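Aldo-keto reductase AKR2E4 (Bombyx mori, PDB 3WCZ) reduces carbonyl compounds with NADPH as cosubstrate, most notably the steroid 3-dehydroecdysone, and may thereby help regulate moulting in the silkworm. Local coordinates at residues P17-G22 and D271-Q276; A44-Y49 and T261-I266; H51-A56 and A202-S207; Q66-A71 and E80-T85. One frame throughout, in Å; residues are numbered along the deposited sequence. Where two conformers were deposited one is given.

Contact 1. Residues P17-G22 and D271-Q276. With NAP (NADP nicotinamide-adenine-dinucleotide phosphate), chain B.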
# COMPACT_ATOMS: atom_id res chain seq x y z
N PRO A 17 -8.97 -3.61 -6.82
CA PRO A 17 -9.66 -2.34 -6.55
C PRO A 17 -8.66 -1.25 -6.30
O PRO A 17 -7.66 -1.48 -5.60
CB PRO A 17 -10.47 -2.63 -5.28
CG PRO A 17 -10.56 -4.15 -5.23
CD PRO A 17 -9.29 -4.65 -5.83
N ILE A 18 -8.91 -0.05 -6.82
CA ILE A 18 -7.90 0.99 -6.85
C ILE A 18 -7.84 1.90 -5.61
O ILE A 18 -7.09 2.85 -5.59
CB ILE A 18 -7.99 1.82 -8.15
CG1 ILE A 18 -9.25 2.65 -8.16
CG2 ILE A 18 -7.89 0.87 -9.34
CD1 ILE A 18 -9.43 3.35 -9.49
N VAL A 19 -8.64 1.60 -4.58
CA VAL A 19 -8.44 2.17 -3.25
C VAL A 19 -8.30 1.02 -2.27
O VAL A 19 -9.11 0.11 -2.30
CB VAL A 19 -9.60 3.09 -2.82
CG1 VAL A 19 -9.34 3.64 -1.46
CG2 VAL A 19 -9.83 4.22 -3.86
N ALA A 20 -7.27 1.07 -1.42
CA ALA A 20 -7.07 0.08 -0.36
C ALA A 20 -7.12 0.74 0.99
O ALA A 20 -6.58 1.83 1.18
CB ALA A 20 -5.73 -0.63 -0.55
N LEU A 21 -7.75 0.06 1.94
CA LEU A 21 -7.65 0.49 3.33
C LEU A 21 -6.28 0.17 3.91
O LEU A 21 -5.86 -0.99 3.88
CB LEU A 21 -8.71 -0.19 4.19
CG LEU A 21 -8.66 0.21 5.68
CD1 LEU A 21 -9.15 1.65 5.90
CD2 LEU A 21 -9.44 -0.73 6.55
N GLY A 22 -5.59 1.17 4.42
CA GLY A 22 -4.35 0.92 5.13
C GLY A 22 -4.56 0.46 6.55
O GLY A 22 -5.43 0.97 7.26
N ASP A 271 -14.66 7.94 -1.70
CA ASP A 271 -15.61 8.71 -2.50
C ASP A 271 -14.86 9.64 -3.47
O ASP A 271 -14.91 10.86 -3.33
CB ASP A 271 -16.57 9.48 -1.59
CG ASP A 271 -17.76 10.08 -2.32
OD1 ASP A 271 -17.96 9.78 -3.52
OD2 ASP A 271 -18.48 10.87 -1.67
N LEU A 272 -14.20 9.05 -4.45
CA LEU A 272 -13.24 9.75 -5.32
C LEU A 272 -13.59 9.70 -6.78
O LEU A 272 -12.79 10.11 -7.60
CB LEU A 272 -11.84 9.10 -5.13
CG LEU A 272 -11.33 8.90 -3.71
CD1 LEU A 272 -9.98 8.19 -3.77
CD2 LEU A 272 -11.19 10.19 -2.95
N PHE A 273 -14.78 9.19 -7.12
CA PHE A 273 -15.07 8.81 -8.50
C PHE A 273 -16.19 9.60 -9.15
O PHE A 273 -16.67 9.24 -10.22
CB PHE A 273 -15.24 7.28 -8.59
CG PHE A 273 -14.05 6.58 -8.02
CD1 PHE A 273 -12.86 6.56 -8.74
CD2 PHE A 273 -14.06 6.07 -6.73
CE1 PHE A 273 -11.74 6.02 -8.20
CE2 PHE A 273 -12.90 5.51 -6.19
CZ PHE A 273 -11.76 5.49 -6.93
N ASP A 274 -16.51 10.73 -8.53
CA ASP A 274 -17.48 11.66 -9.09
C ASP A 274 -16.81 13.00 -9.46
O ASP A 274 -17.51 13.98 -9.76
CB ASP A 274 -18.66 11.84 -8.12
CG ASP A 274 -18.26 12.45 -6.79
OD1 ASP A 274 -17.06 12.46 -6.46
OD2 ASP A 274 -19.17 12.89 -6.03
N PHE A 275 -15.48 13.03 -9.50
CA PHE A 275 -14.73 14.20 -9.94
C PHE A 275 -13.36 13.77 -10.35
O PHE A 275 -12.96 12.63 -10.08
CB PHE A 275 -14.64 15.28 -8.83
CG PHE A 275 -13.60 15.03 -7.77
CD1 PHE A 275 -13.73 13.99 -6.85
CD2 PHE A 275 -12.49 15.86 -7.67
CE1 PHE A 275 -12.78 13.79 -5.86
CE2 PHE A 275 -11.58 15.68 -6.68
CZ PHE A 275 -11.72 14.65 -5.77
N GLN A 276 -12.61 14.66 -10.95
CA GLN A 276 -11.22 14.43 -11.26
C GLN A 276 -10.48 15.73 -11.32
O GLN A 276 -11.08 16.80 -11.51
CB GLN A 276 -11.05 13.72 -12.61
CG GLN A 276 -11.36 14.64 -13.80
CD GLN A 276 -11.73 13.87 -15.04
OE1 GLN A 276 -12.90 13.56 -15.25
NE2 GLN A 276 -10.73 13.51 -15.84
PA NAP B . -1.85 7.76 5.78
O1A NAP B . -2.97 7.02 5.20
O2A NAP B . -0.84 8.44 4.98
O5B NAP B . -2.29 8.75 6.91
C5B NAP B . -3.14 8.35 7.93
C4B NAP B . -3.54 9.47 8.88
O4B NAP B . -4.44 10.37 8.20
C3B NAP B . -4.20 9.06 10.14
O3B NAP B . -3.74 9.92 11.15
C2B NAP B . -5.61 9.25 9.85
O2B NAP B . -6.42 9.46 11.00
C1B NAP B . -5.62 10.47 8.96
N9A NAP B . -6.70 10.57 8.00
C8A NAP B . -7.20 9.55 7.27
N7A NAP B . -8.10 9.98 6.40
C5A NAP B . -8.21 11.33 6.56
C6A NAP B . -8.98 12.32 5.94
N6A NAP B . -9.92 12.06 4.94
N1A NAP B . -8.81 13.58 6.38
C2A NAP B . -7.94 13.87 7.34
N3A NAP B . -7.17 12.95 7.95
C4A NAP B . -7.30 11.68 7.55
O3 NAP B . -1.09 6.71 6.75
PN NAP B . 0.05 5.60 6.67
O1N NAP B . -0.35 4.57 7.67
O2N NAP B . 1.36 6.28 6.82
O5D NAP B . 0.02 4.99 5.20
C5D NAP B . -1.11 4.34 4.73
C4D NAP B . -0.97 2.82 4.57
O4D NAP B . 0.01 2.48 3.61
C3D NAP B . -0.51 2.10 5.80
O3D NAP B . -1.50 2.04 6.80
C2D NAP B . -0.09 0.82 5.25
O2D NAP B . -1.20 0.04 4.91
C1D NAP B . 0.66 1.27 4.02
N1N NAP B . 2.10 1.53 4.13
C2N NAP B . 2.98 0.68 3.58
C3N NAP B . 4.33 0.93 3.67
C7N NAP B . 5.23 -0.03 3.00
O7N NAP B . 4.85 -0.78 2.06
N7N NAP B . 6.53 0.03 3.34
C4N NAP B . 4.82 2.03 4.39
C5N NAP B . 3.89 2.93 4.94
C6N NAP B . 2.55 2.64 4.78
P2B NAP B . -7.71 8.56 11.31
O1X NAP B . -8.19 9.11 12.67
O2X NAP B . -8.71 8.83 10.27
O3X NAP B . -7.26 7.13 11.38

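Contact 2. Residues A44-Y49 and T261-I266. With NAP (NADP nicotinamide-adenine-dinucleotide phosphate), chain B.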
# COMPACT_ATOMS: atom_id res chain seq x y z
N ALA A 44 -14.85 -0.31 6.56
CA ALA A 44 -14.41 -0.08 5.18
C ALA A 44 -15.20 -0.95 4.23
O ALA A 44 -15.73 -0.48 3.24
CB ALA A 44 -12.92 -0.33 5.05
N ILE A 45 -15.29 -2.24 4.54
CA ILE A 45 -16.07 -3.12 3.67
C ILE A 45 -17.53 -2.69 3.60
O ILE A 45 -18.12 -2.68 2.53
CB ILE A 45 -15.92 -4.59 4.14
CG1 ILE A 45 -14.46 -5.04 3.99
CG2 ILE A 45 -16.87 -5.51 3.37
CD1 ILE A 45 -14.14 -6.36 4.66
N GLU A 46 -18.09 -2.28 4.73
CA GLU A 46 -19.46 -1.81 4.78
C GLU A 46 -19.63 -0.59 3.88
O GLU A 46 -20.67 -0.42 3.23
CB GLU A 46 -19.84 -1.50 6.23
CG GLU A 46 -21.29 -1.03 6.37
CD GLU A 46 -21.63 -0.43 7.73
OE1 GLU A 46 -20.72 0.02 8.45
OE2 GLU A 46 -22.85 -0.41 8.05
N ALA A 47 -18.62 0.28 3.85
CA ALA A 47 -18.63 1.50 3.03
C ALA A 47 -18.28 1.27 1.57
O ALA A 47 -18.24 2.21 0.78
CB ALA A 47 -17.68 2.53 3.62
N GLY A 48 -18.05 0.02 1.19
CA GLY A 48 -17.74 -0.31 -0.20
C GLY A 48 -16.32 -0.67 -0.57
O GLY A 48 -16.06 -1.05 -1.70
N TYR A 49 -15.40 -0.60 0.39
CA TYR A 49 -14.04 -1.05 0.11
C TYR A 49 -14.05 -2.55 -0.15
O TYR A 49 -14.79 -3.31 0.51
CB TYR A 49 -13.10 -0.82 1.29
CG TYR A 49 -12.68 0.57 1.60
CD1 TYR A 49 -13.61 1.53 2.02
CD2 TYR A 49 -11.34 0.94 1.57
CE1 TYR A 49 -13.21 2.81 2.38
CE2 TYR A 49 -10.93 2.21 1.94
CZ TYR A 49 -11.86 3.14 2.33
OH TYR A 49 -11.45 4.39 2.72
N THR A 261 -9.03 4.86 10.94
CA THR A 261 -9.83 4.07 11.86
C THR A 261 -11.11 4.82 12.26
O THR A 261 -11.78 4.42 13.22
CB THR A 261 -9.04 3.66 13.10
OG1 THR A 261 -8.47 4.83 13.70
CG2 THR A 261 -7.95 2.67 12.73
N ASN A 262 -11.46 5.86 11.51
CA ASN A 262 -12.65 6.68 11.78
C ASN A 262 -13.72 6.37 10.74
O ASN A 262 -13.45 6.43 9.55
CB ASN A 262 -12.26 8.17 11.69
CG ASN A 262 -13.45 9.15 11.81
OD1 ASN A 262 -14.09 9.49 10.84
ND2 ASN A 262 -13.69 9.61 13.03
N LYS A 263 -14.94 6.07 11.19
CA LYS A 263 -15.98 5.59 10.30
C LYS A 263 -16.25 6.57 9.16
O LYS A 263 -16.36 6.20 8.00
CB LYS A 263 -17.27 5.31 11.09
CG LYS A 263 -18.33 4.62 10.28
CD LYS A 263 -19.57 4.32 11.13
CE LYS A 263 -20.58 3.56 10.28
NZ LYS A 263 -21.81 3.24 11.07
N GLN A 264 -16.36 7.84 9.51
CA GLN A 264 -16.67 8.86 8.54
C GLN A 264 -15.52 9.09 7.53
O GLN A 264 -15.76 9.21 6.34
CB GLN A 264 -17.03 10.16 9.27
CG GLN A 264 -18.31 10.09 10.15
CD GLN A 264 -18.25 9.14 11.38
OE1 GLN A 264 -17.24 9.05 12.10
NE2 GLN A 264 -19.36 8.43 11.62
N ARG A 265 -14.29 9.16 8.03
CA ARG A 265 -13.16 9.38 7.12
C ARG A 265 -12.92 8.17 6.22
O ARG A 265 -12.61 8.32 5.06
CB ARG A 265 -11.90 9.80 7.85
CG ARG A 265 -12.05 11.19 8.44
CD ARG A 265 -10.75 11.64 8.99
NE ARG A 265 -10.40 11.08 10.28
CZ ARG A 265 -10.81 11.55 11.46
NH1 ARG A 265 -11.65 12.57 11.52
NH2 ARG A 265 -10.38 10.97 12.57
N ILE A 266 -13.16 6.98 6.75
CA ILE A 266 -13.09 5.77 5.92
C ILE A 266 -14.03 5.93 4.74
O ILE A 266 -13.67 5.71 3.58
CB ILE A 266 -13.44 4.52 6.78
CG1 ILE A 266 -12.27 4.16 7.72
CG2 ILE A 266 -13.80 3.35 5.91
CD1 ILE A 266 -12.63 3.17 8.80
PA NAP B . -1.85 7.76 5.78
O1A NAP B . -2.97 7.02 5.20
O2A NAP B . -0.84 8.44 4.98
O5B NAP B . -2.29 8.75 6.91
C5B NAP B . -3.14 8.35 7.93
C4B NAP B . -3.54 9.47 8.88
O4B NAP B . -4.44 10.37 8.20
C3B NAP B . -4.20 9.06 10.14
O3B NAP B . -3.74 9.92 11.15
C2B NAP B . -5.61 9.25 9.85
O2B NAP B . -6.42 9.46 11.00
C1B NAP B . -5.62 10.47 8.96
N9A NAP B . -6.70 10.57 8.00
C8A NAP B . -7.20 9.55 7.27
N7A NAP B . -8.10 9.98 6.40
C5A NAP B . -8.21 11.33 6.56
C6A NAP B . -8.98 12.32 5.94
N6A NAP B . -9.92 12.06 4.94
N1A NAP B . -8.81 13.58 6.38
C2A NAP B . -7.94 13.87 7.34
N3A NAP B . -7.17 12.95 7.95
C4A NAP B . -7.30 11.68 7.55
O3 NAP B . -1.09 6.71 6.75
PN NAP B . 0.05 5.60 6.67
O1N NAP B . -0.35 4.57 7.67
O2N NAP B . 1.36 6.28 6.82
O5D NAP B . 0.02 4.99 5.20
C5D NAP B . -1.11 4.34 4.73
C4D NAP B . -0.97 2.82 4.57
O4D NAP B . 0.01 2.48 3.61
C3D NAP B . -0.51 2.10 5.80
O3D NAP B . -1.50 2.04 6.80
C2D NAP B . -0.09 0.82 5.25
O2D NAP B . -1.20 0.04 4.91
C1D NAP B . 0.66 1.27 4.02
N1N NAP B . 2.10 1.53 4.13
C2N NAP B . 2.98 0.68 3.58
C3N NAP B . 4.33 0.93 3.67
C7N NAP B . 5.23 -0.03 3.00
O7N NAP B . 4.85 -0.78 2.06
N7N NAP B . 6.53 0.03 3.34
C4N NAP B . 4.82 2.03 4.39
C5N NAP B . 3.89 2.93 4.94
C6N NAP B . 2.55 2.64 4.78
P2B NAP B . -7.71 8.56 11.31
O1X NAP B . -8.19 9.11 12.67
O2X NAP B . -8.71 8.83 10.27
O3X NAP B . -7.26 7.13 11.38
O HOH W 1 -21.43 0.13 11.16

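Contact 3. Residues H51-A56 and A202-S207. With NAP (NADP nicotinamide-adenine-dinucleotide phosphate), chain B.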
# COMPACT_ATOMS: atom_id res chain seq x y z
N HIS A 51 -10.65 -3.79 -0.94
CA HIS A 51 -9.20 -4.03 -0.92
C HIS A 51 -8.66 -3.57 0.43
O HIS A 51 -8.90 -2.43 0.83
CB HIS A 51 -8.55 -3.27 -2.10
CG HIS A 51 -7.06 -3.47 -2.27
ND1 HIS A 51 -6.38 -2.87 -3.30
CD2 HIS A 51 -6.13 -4.16 -1.57
CE1 HIS A 51 -5.10 -3.18 -3.24
NE2 HIS A 51 -4.92 -3.97 -2.20
N ILE A 52 -7.96 -4.48 1.13
CA ILE A 52 -7.33 -4.20 2.42
C ILE A 52 -5.84 -4.44 2.27
O ILE A 52 -5.47 -5.48 1.74
CB ILE A 52 -7.85 -5.10 3.55
CG1 ILE A 52 -9.38 -5.17 3.59
CG2 ILE A 52 -7.27 -4.65 4.88
CD1 ILE A 52 -10.11 -3.88 3.90
N ASP A 53 -5.02 -3.50 2.74
CA ASP A 53 -3.55 -3.61 2.74
C ASP A 53 -3.07 -3.84 4.17
O ASP A 53 -3.39 -3.03 5.05
CB ASP A 53 -2.88 -2.34 2.20
CG ASP A 53 -1.38 -2.46 2.17
OD1 ASP A 53 -0.87 -3.08 1.22
OD2 ASP A 53 -0.70 -1.96 3.09
N THR A 54 -2.36 -4.94 4.40
CA THR A 54 -1.77 -5.23 5.69
C THR A 54 -0.37 -5.80 5.50
O THR A 54 0.18 -5.74 4.41
CB THR A 54 -2.72 -6.15 6.52
OG1 THR A 54 -2.29 -6.24 7.88
CG2 THR A 54 -2.82 -7.54 5.97
N ALA A 55 0.21 -6.31 6.58
CA ALA A 55 1.59 -6.81 6.55
C ALA A 55 1.86 -7.63 7.79
O ALA A 55 1.32 -7.34 8.86
CB ALA A 55 2.58 -5.69 6.47
N ALA A 56 2.70 -8.65 7.65
CA ALA A 56 3.12 -9.42 8.82
C ALA A 56 3.69 -8.51 9.91
O ALA A 56 3.37 -8.65 11.11
CB ALA A 56 4.14 -10.48 8.40
N ALA A 202 1.96 -1.76 -12.00
CA ALA A 202 1.14 -0.75 -11.35
C ALA A 202 1.77 -0.33 -10.02
O ALA A 202 2.57 -1.06 -9.42
CB ALA A 202 -0.29 -1.26 -11.14
N VAL A 203 1.39 0.85 -9.55
CA VAL A 203 1.94 1.41 -8.32
C VAL A 203 0.85 1.59 -7.27
O VAL A 203 -0.16 2.24 -7.54
CB VAL A 203 2.66 2.72 -8.59
CG1 VAL A 203 3.08 3.37 -7.28
CG2 VAL A 203 3.84 2.44 -9.53
N MET A 204 1.09 1.04 -6.08
CA MET A 204 0.30 1.35 -4.90
C MET A 204 1.04 2.46 -4.16
O MET A 204 2.26 2.38 -4.00
CB MET A 204 0.10 0.13 -3.99
CG MET A 204 -0.83 -0.92 -4.57
SD MET A 204 -0.98 -2.41 -3.53
CE MET A 204 -2.02 -1.78 -2.20
N ALA A 205 0.31 3.51 -3.77
CA ALA A 205 0.86 4.68 -3.10
C ALA A 205 0.57 4.65 -1.61
O ALA A 205 -0.59 4.85 -1.16
CB ALA A 205 0.25 5.96 -3.72
N TYR A 206 1.61 4.37 -0.83
CA TYR A 206 1.49 4.39 0.61
C TYR A 206 1.76 5.78 1.20
O TYR A 206 2.28 6.66 0.52
CB TYR A 206 2.32 3.28 1.25
CG TYR A 206 3.82 3.39 1.34
CD1 TYR A 206 4.44 4.34 2.15
CD2 TYR A 206 4.61 2.45 0.71
CE1 TYR A 206 5.82 4.34 2.31
CE2 TYR A 206 5.98 2.46 0.86
CZ TYR A 206 6.58 3.39 1.68
OH TYR A 206 7.92 3.41 1.88
N SER A 207 1.36 5.94 2.46
CA SER A 207 1.36 7.23 3.17
C SER A 207 0.85 8.34 2.26
O SER A 207 1.50 9.36 2.09
CB SER A 207 2.75 7.54 3.74
OG SER A 207 3.21 6.55 4.65
PA NAP B . -1.85 7.76 5.78
O1A NAP B . -2.97 7.02 5.20
O2A NAP B . -0.84 8.44 4.98
O5B NAP B . -2.29 8.75 6.91
C5B NAP B . -3.14 8.35 7.93
C4B NAP B . -3.54 9.47 8.88
O4B NAP B . -4.44 10.37 8.20
C3B NAP B . -4.20 9.06 10.14
O3B NAP B . -3.74 9.92 11.15
C2B NAP B . -5.61 9.25 9.85
O2B NAP B . -6.42 9.46 11.00
C1B NAP B . -5.62 10.47 8.96
N9A NAP B . -6.70 10.57 8.00
C8A NAP B . -7.20 9.55 7.27
N7A NAP B . -8.10 9.98 6.40
C5A NAP B . -8.21 11.33 6.56
C6A NAP B . -8.98 12.32 5.94
N6A NAP B . -9.92 12.06 4.94
N1A NAP B . -8.81 13.58 6.38
C2A NAP B . -7.94 13.87 7.34
N3A NAP B . -7.17 12.95 7.95
C4A NAP B . -7.30 11.68 7.55
O3 NAP B . -1.09 6.71 6.75
PN NAP B . 0.05 5.60 6.67
O1N NAP B . -0.35 4.57 7.67
O2N NAP B . 1.36 6.28 6.82
O5D NAP B . 0.02 4.99 5.20
C5D NAP B . -1.11 4.34 4.73
C4D NAP B . -0.97 2.82 4.57
O4D NAP B . 0.01 2.48 3.61
C3D NAP B . -0.51 2.10 5.80
O3D NAP B . -1.50 2.04 6.80
C2D NAP B . -0.09 0.82 5.25
O2D NAP B . -1.20 0.04 4.91
C1D NAP B . 0.66 1.27 4.02
N1N NAP B . 2.10 1.53 4.13
C2N NAP B . 2.98 0.68 3.58
C3N NAP B . 4.33 0.93 3.67
C7N NAP B . 5.23 -0.03 3.00
O7N NAP B . 4.85 -0.78 2.06
N7N NAP B . 6.53 0.03 3.34
C4N NAP B . 4.82 2.03 4.39
C5N NAP B . 3.89 2.93 4.94
C6N NAP B . 2.55 2.64 4.78
P2B NAP B . -7.71 8.56 11.31
O1X NAP B . -8.19 9.11 12.67
O2X NAP B . -8.71 8.83 10.27
O3X NAP B . -7.26 7.13 11.38

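Contact 4. Residues Q66-A71 and E80-T85. With EDO (1,2-ethanediol), chain D.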
# COMPACT_ATOMS: atom_id res chain seq x y z
N GLN A 66 -10.19 -10.86 11.66
CA GLN A 66 -11.43 -10.74 12.44
C GLN A 66 -12.46 -9.87 11.71
O GLN A 66 -13.63 -10.23 11.65
CB GLN A 66 -11.16 -10.19 13.86
CG GLN A 66 -10.42 -11.16 14.76
CD GLN A 66 -9.89 -10.46 16.02
OE1 GLN A 66 -9.74 -9.24 16.07
NE2 GLN A 66 -9.61 -11.25 17.05
N GLY A 67 -12.02 -8.74 11.18
CA GLY A 67 -12.89 -7.83 10.47
C GLY A 67 -13.45 -8.44 9.20
O GLY A 67 -14.64 -8.33 8.92
N ILE A 68 -12.59 -9.12 8.44
CA ILE A 68 -13.01 -9.82 7.23
C ILE A 68 -14.04 -10.89 7.58
O ILE A 68 -15.07 -11.02 6.92
CB ILE A 68 -11.83 -10.45 6.51
CG1 ILE A 68 -10.96 -9.34 5.89
CG2 ILE A 68 -12.29 -11.46 5.47
CD1 ILE A 68 -9.66 -9.81 5.34
N ALA A 69 -13.75 -11.66 8.63
CA ALA A 69 -14.64 -12.76 8.99
C ALA A 69 -16.01 -12.22 9.39
O ALA A 69 -17.04 -12.80 9.04
CB ALA A 69 -14.04 -13.58 10.11
N GLU A 70 -16.03 -11.11 10.11
CA GLU A 70 -17.30 -10.50 10.51
C GLU A 70 -18.07 -9.96 9.30
O GLU A 70 -19.29 -10.12 9.20
CB GLU A 70 -17.08 -9.38 11.54
CG GLU A 70 -16.69 -9.91 12.90
CD GLU A 70 -16.19 -8.85 13.87
OE1 GLU A 70 -15.88 -7.72 13.45
OE2 GLU A 70 -16.07 -9.19 15.08
N ALA A 71 -17.36 -9.35 8.35
CA ALA A 71 -18.01 -8.84 7.15
C ALA A 71 -18.63 -9.99 6.34
O ALA A 71 -19.72 -9.85 5.78
CB ALA A 71 -17.02 -8.05 6.31
N GLU A 80 -14.54 -14.11 -2.32
CA GLU A 80 -14.05 -13.85 -3.66
C GLU A 80 -14.24 -12.40 -4.11
O GLU A 80 -13.59 -11.97 -5.06
CB GLU A 80 -14.70 -14.82 -4.65
CG GLU A 80 -14.18 -16.25 -4.45
CD GLU A 80 -12.74 -16.43 -4.94
OE1 GLU A 80 -12.26 -15.59 -5.76
OE2 GLU A 80 -12.10 -17.43 -4.52
N GLU A 81 -15.11 -11.66 -3.43
CA GLU A 81 -15.31 -10.25 -3.68
C GLU A 81 -14.25 -9.37 -3.03
O GLU A 81 -14.18 -8.17 -3.33
CB GLU A 81 -16.70 -9.84 -3.20
CG GLU A 81 -17.80 -10.40 -4.08
CD GLU A 81 -19.20 -10.21 -3.54
OE1 GLU A 81 -19.42 -10.02 -2.34
OE2 GLU A 81 -20.13 -10.29 -4.40
N LEU A 82 -13.47 -9.92 -2.10
CA LEU A 82 -12.43 -9.16 -1.41
C LEU A 82 -11.08 -9.38 -2.04
O LEU A 82 -10.78 -10.47 -2.49
CB LEU A 82 -12.35 -9.55 0.06
CG LEU A 82 -13.52 -9.20 0.94
CD1 LEU A 82 -13.33 -9.80 2.33
CD2 LEU A 82 -13.66 -7.69 1.01
N PHE A 83 -10.25 -8.34 -2.00
CA PHE A 83 -8.86 -8.37 -2.43
C PHE A 83 -8.01 -8.06 -1.21
O PHE A 83 -8.07 -6.94 -0.70
CB PHE A 83 -8.65 -7.33 -3.53
CG PHE A 83 -7.36 -7.48 -4.28
CD1 PHE A 83 -6.16 -7.13 -3.69
CD2 PHE A 83 -7.34 -8.03 -5.55
CE1 PHE A 83 -4.95 -7.29 -4.39
CE2 PHE A 83 -6.14 -8.20 -6.22
CZ PHE A 83 -4.96 -7.85 -5.65
N VAL A 84 -7.27 -9.03 -0.70
CA VAL A 84 -6.46 -8.85 0.48
C VAL A 84 -5.00 -8.88 0.05
O VAL A 84 -4.55 -9.82 -0.61
CB VAL A 84 -6.77 -9.91 1.53
CG1 VAL A 84 -6.09 -9.54 2.86
CG2 VAL A 84 -8.25 -10.03 1.76
N THR A 85 -4.26 -7.88 0.50
CA THR A 85 -2.84 -7.71 0.26
C THR A 85 -2.08 -7.82 1.58
O THR A 85 -2.42 -7.15 2.54
CB THR A 85 -2.55 -6.33 -0.35
OG1 THR A 85 -3.19 -6.27 -1.62
CG2 THR A 85 -1.08 -6.07 -0.54
C1 EDO D . -11.98 -8.20 -5.77
O1 EDO D . -11.31 -7.43 -6.77
C2 EDO D . -11.31 -9.55 -5.70
O2 EDO D . -11.39 -10.23 -6.97

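Contact 1. Residues P17-G22 and D271-Q276
Lys239 NZ is gripped twice by the loop that carries Leu272 and Phe273 to Val19, through a hydrogen bond to Asp271 O and a salt bridge to Asp274 OD1. The carbonyl O of Leu272 is hydrogen-bonded to Arg247 NH1 of helix 241-251. Between the two segments themselves the contact is wholly apolar. Val19 CG2 enters at the edge of the Phe273 ring, in its plane, 3.8 Å from Phe273 CZ, and the same methyl sits 4.0 Å from Leu272 CD1, so one branch serves both neighbours. Ile18 reaches the ring obliquely, its CD1 3.8 Å from Phe273 CE1. Its CG1 stands between the backbone N and the carbonyl carbon (chi1 69°), which lets CG1 also pass 4.0 Å from Phe273 CZ. In the (beta/alpha)8 barrel this joins the turn from the N-terminal hairpin strand 15-17 into the first barrel strand, 21-22, to the loop after helix 263-270. Leu272 CB lies 3.9 Å above one face of the Phe273 ring, toward its rim, and Pro6 touches both Ile18 and Phe273. Farther along, Gly22 brings its CA within 3.3 Å of O2D of NADP, and a CB there would run into the ribose hydroxyl O3D.

Contact 2. Residues A44-Y49 and T261-I266
Tyr49 sets its ring with CG opposite the carbonyl carbon (chi1 -72°), and Ile266, with CG1 opposite the carbonyl carbon (chi1 -74°), leaves CG2 opposite its backbone N; the two side chains cross at about a right angle, with Ile266 CG2 3.6 Å from Tyr49 CE1. Tyr49 OH donates to Ile266 O at 2.7 Å, meeting a lone pair in the carbonyl plane. Ile266 CG2 also rests 3.6 Å from Ala44 CA, closing helix 35-46 of the barrel against helix 263-270. Glu46 OE1 and Lys263 NZ are linked through a water. Gly48 ends helix 35-46 in a Schellman motif, while Asn262 N-caps the other helix, its OD1 accepting from Arg265 N at 2.8 Å. Asn262 CG also covers one face of the Arg265 guanidinium. Bent at chi3, Arg265 lays its CD against one face of the adenine, 3.5 Å from C5A of NADP, and sends NE almost straight (178°) to phosphate O2X at 2.8 Å; its NH2 holds O1X at 2.9 Å. A leucine in its place would probably leave those two oxygens without their cationic mate. Thr261 N adds a bond to O3X at 2.9 Å, and this grip on the 2'-phosphate is consistent with the enzyme's inactivity with NADH.

Contact 3. Residues H51-A56 and A202-S207
Met204 CE presses against His51 CE1 at 3.5 Å inside the (beta/alpha)8 barrel, bridging the non-adjacent strands 51-53 and 202-206. A bend at chi3 (74°) carries the methyl there, oblique to the imidazole, while SD lies at the ring's edge; the same methyl is 3.8 Å from Asp53 OD1. The imidazole is held at both nitrogens, ND1 by Pro17 O and NE2 by Thr85 OG1. Beyond this one methyl the strands stand well apart, the nearest CA atoms, of Asp53 and Tyr206, being 9.7 Å from each other, and NADP lies toward the C-terminal ends of both. Asp53 OD2 accepts from ribose O2D at 2.7 Å and is salt-bridged to Lys87; the Asp53 side chain also lies close to Tyr58, probably the proton donor. Tyr206 lays a face against the nicotinamide, whose C4N sits over the centre of the phenol ring, 3.1 Å above its plane. With a valine for Tyr206, the nicotinamide would probably lose this flat support and be freer to tilt. One residue on, Ser207 OG donates to O2N of the NADP diphosphate at 2.9 Å.

Contact 4. Residues Q66-A71 and E80-T85
Ile68 overlaps Leu82, the two side chains sliding past each other in opposite directions until Ile68 CG2 lies 3.7 Å from Leu82 CD1. The other branch goes to Val84: Ile68 CD1 and Val84 CG2 meet tip to tip at 3.9 Å. This division follows from chi1 of -70°, which sets CG1 opposite the carbonyl carbon and CG2 opposite the backbone N, sending one branch to Leu82, just before the strand, and the other to Val84 within it. Leu82 and Val84, two apart, both direct their CB toward the helix. Helix 61-73 and strand 83-88 are the last two members of a beta-alpha-beta crossover that starts from strand 51-53, one of the repeated units of the (beta/alpha)8 barrel, and Ile68 packs in the layer between helix and sheet. Phe83, between Leu82 and Val84, takes no part in that layer; its ring meets His51 edge-to-face and packs against Pro17. Helix 35-46 flanks the contact, with Ile45 touching both Ala71 and Leu82, while Glu70 is salt-bridged to Arg38 of the same helix. An ethanediol, probably from the crystallisation liquor, lies by the 80-82 backbone, its O2 giving a weak hydrogen bond to Glu80 O at 3.4 Å.

Overall arrangement
From the N terminus, residues 17-22 lead into the first barrel strand and open contact 1, which closes only at 271-276 and so encloses the other three. Helix 35-46 follows and opens contact 2, closed at 261-266; contact 3 opens on the next strand, 51-53, and closes on strand 202-206. Contact 4, within one beta-alpha-beta unit, is innermost, so the loops nest without crossing. Contacts 1 and 2 bind the start of the barrel to its late elements, helix 263-270 and the loop after it, whereas contact 3 spans the interior. Strands 21-22, 51-53 and 83-88 are successive neighbours in the sheet and join contacts 1, 3 and 4. NADP touches contacts 1, 2 and 3.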